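Local coordinates for cytochrome c-552/4 domain-containing protein (Ignicoccus hospitalis KIN4/I, PDB 4QO5) that binds eight c-type hemes and calcium as a membrane-associated octaheme cytochrome, and probably serves in electron transfer, at residues T437-H451 and L460-S472. Residues are numbered along the deposited sequence; the frame is centred on the assembly and turned at random.
Sequences TTVLLLKAWQSGLAH and LFDEYIEKLWVES. With CA (calcium ion), chain J.
A calcium site ties His-451, just past the end of one helix, to Glu-463 and Glu-466 at the start of the next. The carbonyl O of His-451 binds the ion at 2.3 Å; Glu-466 chelates it with both carboxylate oxygens, Glu-463 gives OE2, Asp-462 OD1, and a water and the carbonyl of Thr-459 complete the shell. Two N-H groups hold the carboxylates: one from Trp-445 in the second shell, one from the backbone of His-451 itself. The indole of Trp-445 points NE1 at Glu-466 OE2, 2.8 Å away on the anti side and nearly straight, with the ring plane turned 68° from the carboxylate. His-451 N reaches the syn lone pair of Glu-463 OE2, which is therefore shared between metal and amide. A water bridges Leu-449 O and Glu-463 OE1.

Away from the ion, helices 413-447 and 464-485 form an antiparallel hairpin, the axes of their segments 437-447 and 464-472 coming within 9.6 Å at 168°. Ile-465 packs its CG2 against Ala-450 CB, while its CD1 touches both Ala-444 CB and Leu-449 CD2. Leu-441 CD2 sits over one face of Trp-469, 3.4 Å from CE3. With CG anti to the backbone N (chi1 164°), the indole of Trp-469 swings across to the facing helix, where NE1 meets Thr-438 OG1 at 3.0 Å in the ring plane; that hydroxyl also bonds Thr-434 O. A leucine in place of Trp-469 would probably leave Thr-438 OG1 without its N-H donor and Leu-441 CD2 without the ring face beneath it. Next to it, Thr-437 OG1 and Ser-472 OG stand 2.8 Å apart, beside helix 498-520.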
loop_
_atom_site.group_PDB
_atom_site.type_symbol
_atom_site.label_atom_id
_atom_site.label_comp_id
_atom_site.label_asym_id
_atom_site.label_seq_id
_atom_site.Cartn_x
_atom_site.Cartn_y
_atom_site.Cartn_z
ATOM N N THR A 437 -22.770 7.489 16.092
ATOM C CA THR A 437 -21.567 7.646 16.907
ATOM C C THR A 437 -21.563 8.998 17.610
ATOM O O THR A 437 -21.024 9.130 18.712
ATOM C CB THR A 437 -20.265 7.470 16.094
ATOM O OG1 THR A 437 -20.199 8.460 15.061
ATOM C CG2 THR A 437 -20.205 6.083 15.469
ATOM N N THR A 438 -22.177 10.000 16.981
ATOM C CA THR A 438 -22.271 11.317 17.600
ATOM C C THR A 438 -23.139 11.266 18.865
ATOM O O THR A 438 -22.819 11.897 19.880
ATOM C CB THR A 438 -22.810 12.379 16.612
ATOM O OG1 THR A 438 -21.924 12.467 15.482
ATOM C CG2 THR A 438 -22.912 13.734 17.288
ATOM N N VAL A 439 -24.228 10.507 18.810
ATOM C CA VAL A 439 -25.091 10.355 19.980
ATOM C C VAL A 439 -24.383 9.557 21.079
ATOM O O VAL A 439 -24.556 9.840 22.266
ATOM C CB VAL A 439 -26.457 9.715 19.613
ATOM C CG1 VAL A 439 -27.262 9.381 20.865
ATOM C CG2 VAL A 439 -27.247 10.668 18.727
ATOM N N LEU A 440 -23.603 8.552 20.688
ATOM C CA LEU A 440 -22.784 7.820 21.655
ATOM C C LEU A 440 -21.782 8.763 22.338
ATOM O O LEU A 440 -21.538 8.661 23.537
ATOM C CB LEU A 440 -22.050 6.647 20.996
ATOM C CG LEU A 440 -22.952 5.514 20.493
ATOM C CD1 LEU A 440 -22.177 4.524 19.655
ATOM C CD2 LEU A 440 -23.625 4.811 21.664
ATOM N N LEU A 441 -21.214 9.689 21.578
ATOM C CA LEU A 441 -20.312 10.668 22.180
ATOM C C LEU A 441 -21.039 11.572 23.182
ATOM O O LEU A 441 -20.502 11.874 24.249
ATOM C CB LEU A 441 -19.597 11.502 21.125
ATOM C CG LEU A 441 -18.542 12.445 21.724
ATOM C CD1 LEU A 441 -17.555 11.685 22.617
ATOM C CD2 LEU A 441 -17.805 13.154 20.633
ATOM N N LEU A 442 -22.254 12.001 22.845
ATOM C CA LEU A 442 -23.055 12.786 23.785
ATOM C C LEU A 442 -23.318 11.995 25.069
ATOM O O LEU A 442 -23.356 12.560 26.157
ATOM C CB LEU A 442 -24.376 13.232 23.152
ATOM C CG LEU A 442 -24.279 14.265 22.028
ATOM C CD1 LEU A 442 -25.654 14.519 21.411
ATOM C CD2 LEU A 442 -23.675 15.565 22.531
ATOM N N LYS A 443 -23.489 10.682 24.944
ATOM C CA LYS A 443 -23.646 9.831 26.122
ATOM C C LYS A 443 -22.356 9.768 26.943
ATOM O O LYS A 443 -22.388 9.745 28.170
ATOM C CB LYS A 443 -24.077 8.416 25.721
ATOM C CG LYS A 443 -25.481 8.342 25.150
ATOM C CD LYS A 443 -25.938 6.900 24.929
ATOM C CE LYS A 443 -27.428 6.854 24.587
ATOM N NZ LYS A 443 -27.834 5.574 23.936
ATOM N N ALA A 444 -21.221 9.732 26.257
ATOM C CA ALA A 444 -19.924 9.714 26.932
ATOM C C ALA A 444 -19.708 10.997 27.731
ATOM O O ALA A 444 -19.189 10.969 28.846
ATOM C CB ALA A 444 -18.805 9.529 25.923
ATOM N N TRP A 445 -20.108 12.126 27.156
ATOM C CA TRP A 445 -19.958 13.397 27.845
ATOM C C TRP A 445 -20.944 13.490 29.008
ATOM O O TRP A 445 -20.604 13.977 30.081
ATOM C CB TRP A 445 -20.171 14.560 26.881
ATOM C CG TRP A 445 -19.055 14.777 25.918
ATOM C CD1 TRP A 445 -17.732 14.457 26.091
ATOM C CD2 TRP A 445 -19.160 15.369 24.620
ATOM N NE1 TRP A 445 -17.014 14.815 24.975
ATOM C CE2 TRP A 445 -17.868 15.383 24.060
ATOM C CE3 TRP A 445 -20.224 15.898 23.880
ATOM C CZ2 TRP A 445 -17.612 15.892 22.787
ATOM C CZ3 TRP A 445 -19.967 16.410 22.617
ATOM C CH2 TRP A 445 -18.675 16.398 22.081
ATOM N N GLN A 446 -22.158 12.999 28.787
ATOM C CA GLN A 446 -23.199 13.014 29.812
ATOM C C GLN A 446 -22.845 12.173 31.035
ATOM O O GLN A 446 -23.204 12.521 32.159
ATOM C CB GLN A 446 -24.521 12.512 29.224
ATOM C CG GLN A 446 -25.727 12.761 30.111
ATOM C CD GLN A 446 -26.211 14.195 30.051
ATOM O OE1 GLN A 446 -26.422 14.751 28.970
ATOM N NE2 GLN A 446 -26.401 14.801 31.216
ATOM N N SER A 447 -22.151 11.062 30.814
ATOM C CA SER A 447 -21.872 10.111 31.885
ATOM C C SER A 447 -20.539 10.387 32.567
ATOM O O SER A 447 -20.221 9.784 33.591
ATOM C CB SER A 447 -21.892 8.675 31.350
ATOM O OG SER A 447 -20.716 8.390 30.612
ATOM N N GLY A 448 -19.758 11.290 31.991
ATOM C CA GLY A 448 -18.490 11.674 32.584
ATOM C C GLY A 448 -17.315 10.821 32.143
ATOM O O GLY A 448 -16.227 10.933 32.694
ATOM N N LEU A 449 -17.521 9.963 31.150
ATOM C CA LEU A 449 -16.418 9.175 30.614
ATOM C C LEU A 449 -15.438 10.087 29.881
ATOM O O LEU A 449 -14.235 9.818 29.840
ATOM C CB LEU A 449 -16.930 8.068 29.687
ATOM C CG LEU A 449 -15.895 7.219 28.943
ATOM C CD1 LEU A 449 -14.932 6.535 29.909
ATOM C CD2 LEU A 449 -16.602 6.190 28.072
ATOM N N ALA A 450 -15.965 11.171 29.314
ATOM C CA ALA A 450 -15.148 12.163 28.627
ATOM C C ALA A 450 -15.581 13.563 29.027
ATOM O O ALA A 450 -16.718 13.766 29.451
ATOM C CB ALA A 450 -15.248 11.988 27.120
ATOM N N HIS A 451 -14.671 14.522 28.873
ATOM C CA HIS A 451 -14.891 15.913 29.274
ATOM C C HIS A 451 -15.032 16.811 28.052
ATOM O O HIS A 451 -14.356 16.616 27.046
ATOM C CB HIS A 451 -13.719 16.403 30.141
ATOM C CG HIS A 451 -13.615 17.898 30.245
ATOM N ND1 HIS A 451 -12.716 18.639 29.503
ATOM C CD2 HIS A 451 -14.294 18.789 31.008
ATOM C CE1 HIS A 451 -12.848 19.919 29.803
ATOM N NE2 HIS A 451 -13.800 20.038 30.711
ATOM N N LEU A 460 -12.940 18.789 22.465
ATOM C CA LEU A 460 -13.837 17.959 21.671
ATOM C C LEU A 460 -13.132 16.710 21.171
ATOM O O LEU A 460 -13.788 15.722 20.855
ATOM C CB LEU A 460 -14.354 18.731 20.458
ATOM C CG LEU A 460 -15.271 19.915 20.748
ATOM C CD1 LEU A 460 -15.366 20.813 19.522
ATOM C CD2 LEU A 460 -16.648 19.380 21.144
ATOM N N PHE A 461 -11.798 16.762 21.111
ATOM C CA PHE A 461 -11.028 15.803 20.332
ATOM C C PHE A 461 -9.840 15.223 21.091
ATOM O O PHE A 461 -8.995 14.564 20.484
ATOM C CB PHE A 461 -10.456 16.469 19.069
ATOM C CG PHE A 461 -11.471 17.198 18.238
ATOM C CD1 PHE A 461 -12.504 16.511 17.617
ATOM C CD2 PHE A 461 -11.365 18.566 18.044
ATOM C CE1 PHE A 461 -13.429 17.183 16.845
ATOM C CE2 PHE A 461 -12.280 19.242 17.281
ATOM C CZ PHE A 461 -13.313 18.551 16.672
ATOM N N ASP A 462 -9.767 15.464 22.396
ATOM C CA ASP A 462 -8.528 15.209 23.126
ATOM C C ASP A 462 -8.495 13.918 23.938
ATOM O O ASP A 462 -7.482 13.604 24.561
ATOM C CB ASP A 462 -8.148 16.413 24.006
ATOM C CG ASP A 462 -9.192 16.730 25.064
ATOM O OD1 ASP A 462 -10.254 16.081 25.074
ATOM O OD2 ASP A 462 -8.956 17.664 25.869
ATOM N N GLU A 463 -9.588 13.166 23.927
ATOM C CA GLU A 463 -9.627 11.909 24.657
ATOM C C GLU A 463 -9.934 10.729 23.738
ATOM O O GLU A 463 -10.418 10.908 22.624
ATOM C CB GLU A 463 -10.644 11.967 25.798
ATOM C CG GLU A 463 -10.324 12.980 26.865
ATOM C CD GLU A 463 -11.504 13.216 27.796
ATOM O OE1 GLU A 463 -11.625 12.484 28.800
ATOM O OE2 GLU A 463 -12.312 14.125 27.514
ATOM N N TYR A 464 -9.642 9.528 24.220
ATOM C CA TYR A 464 -9.711 8.325 23.393
ATOM C C TYR A 464 -11.084 8.066 22.767
ATOM O O TYR A 464 -11.177 7.859 21.562
ATOM C CB TYR A 464 -9.226 7.096 24.175
ATOM C CG TYR A 464 -9.170 5.840 23.338
ATOM C CD1 TYR A 464 -8.278 5.731 22.278
ATOM C CD2 TYR A 464 -10.020 4.770 23.591
ATOM C CE1 TYR A 464 -8.229 4.591 21.500
ATOM C CE2 TYR A 464 -9.977 3.625 22.816
ATOM C CZ TYR A 464 -9.074 3.544 21.771
ATOM O OH TYR A 464 -9.004 2.409 20.996
ATOM N N ILE A 465 -12.146 8.078 23.563
ATOM C CA ILE A 465 -13.478 7.844 22.992
ATOM C C ILE A 465 -13.872 8.940 21.989
ATOM O O ILE A 465 -14.616 8.685 21.040
ATOM C CB ILE A 465 -14.580 7.660 24.071
ATOM C CG1 ILE A 465 -15.840 7.051 23.432
ATOM C CG2 ILE A 465 -14.882 8.976 24.778
ATOM C CD1 ILE A 465 -16.828 6.466 24.406
ATOM N N GLU A 466 -13.350 10.152 22.182
ATOM C CA GLU A 466 -13.619 11.243 21.250
ATOM C C GLU A 466 -12.899 10.984 19.923
ATOM O O GLU A 466 -13.420 11.267 18.847
ATOM C CB GLU A 466 -13.206 12.588 21.873
ATOM C CG GLU A 466 -14.083 12.968 23.072
ATOM C CD GLU A 466 -13.463 13.995 24.010
ATOM O OE1 GLU A 466 -12.254 14.291 23.890
ATOM O OE2 GLU A 466 -14.199 14.493 24.888
ATOM N N LYS A 467 -11.708 10.402 19.996
ATOM C CA LYS A 467 -10.978 10.074 18.776
ATOM C C LYS A 467 -11.642 8.918 18.021
ATOM O O LYS A 467 -11.570 8.846 16.792
ATOM C CB LYS A 467 -9.506 9.779 19.095
ATOM C CG LYS A 467 -8.723 11.049 19.533
ATOM C CD LYS A 467 -7.372 10.657 20.115
ATOM C CE LYS A 467 -6.780 11.751 20.993
ATOM N NZ LYS A 467 -6.533 12.997 20.226
ATOM N N LEU A 468 -12.284 8.016 18.752
ATOM C CA LEU A 468 -13.058 6.953 18.112
ATOM C C LEU A 468 -14.209 7.568 17.326
ATOM O O LEU A 468 -14.496 7.162 16.205
ATOM C CB LEU A 468 -13.587 5.965 19.152
ATOM C CG LEU A 468 -12.520 5.124 19.861
ATOM C CD1 LEU A 468 -13.184 4.154 20.832
ATOM C CD2 LEU A 468 -11.681 4.366 18.843
ATOM N N TRP A 469 -14.859 8.569 17.909
ATOM C CA TRP A 469 -15.921 9.270 17.208
ATOM C C TRP A 469 -15.377 9.948 15.945
ATOM O O TRP A 469 -15.957 9.817 14.870
ATOM C CB TRP A 469 -16.577 10.272 18.142
ATOM C CG TRP A 469 -17.422 11.314 17.454
ATOM C CD1 TRP A 469 -18.637 11.120 16.821
ATOM C CD2 TRP A 469 -17.131 12.709 17.351
ATOM N NE1 TRP A 469 -19.096 12.325 16.328
ATOM C CE2 TRP A 469 -18.194 13.311 16.642
ATOM C CE3 TRP A 469 -16.066 13.516 17.791
ATOM C CZ2 TRP A 469 -18.231 14.686 16.369
ATOM C CZ3 TRP A 469 -16.105 14.875 17.520
ATOM C CH2 TRP A 469 -17.186 15.446 16.814
ATOM N N VAL A 470 -14.257 10.655 16.075
ATOM C CA VAL A 470 -13.615 11.283 14.919
ATOM C C VAL A 470 -13.399 10.292 13.771
ATOM O O VAL A 470 -13.763 10.577 12.626
ATOM C CB VAL A 470 -12.275 11.986 15.290
ATOM C CG1 VAL A 470 -11.532 12.424 14.030
ATOM C CG2 VAL A 470 -12.536 13.192 16.191
ATOM N N GLU A 471 -12.853 9.116 14.084
ATOM C CA GLU A 471 -12.556 8.123 13.058
ATOM C C GLU A 471 -13.809 7.637 12.333
ATOM O O GLU A 471 -13.754 7.312 11.152
ATOM C CB GLU A 471 -11.780 6.944 13.649
ATOM C CG GLU A 471 -10.464 7.403 14.232
ATOM C CD GLU A 471 -9.636 6.286 14.823
ATOM O OE1 GLU A 471 -10.006 5.102 14.669
ATOM O OE2 GLU A 471 -8.602 6.608 15.449
ATOM N N SER A 472 -14.933 7.608 13.041
ATOM C CA SER A 472 -16.175 7.126 12.447
ATOM C C SER A 472 -16.517 7.941 11.200
ATOM O O SER A 472 -16.926 7.376 10.183
ATOM C CB SER A 472 -17.321 7.142 13.467
ATOM O OG SER A 472 -17.784 8.458 13.739
HETATM CA CA CA J . -12.518 15.885 25.815
HETATM O O HOH W 1 -12.326 10.026 28.259
HETATM O O HOH W 2 -11.340 17.256 27.355
#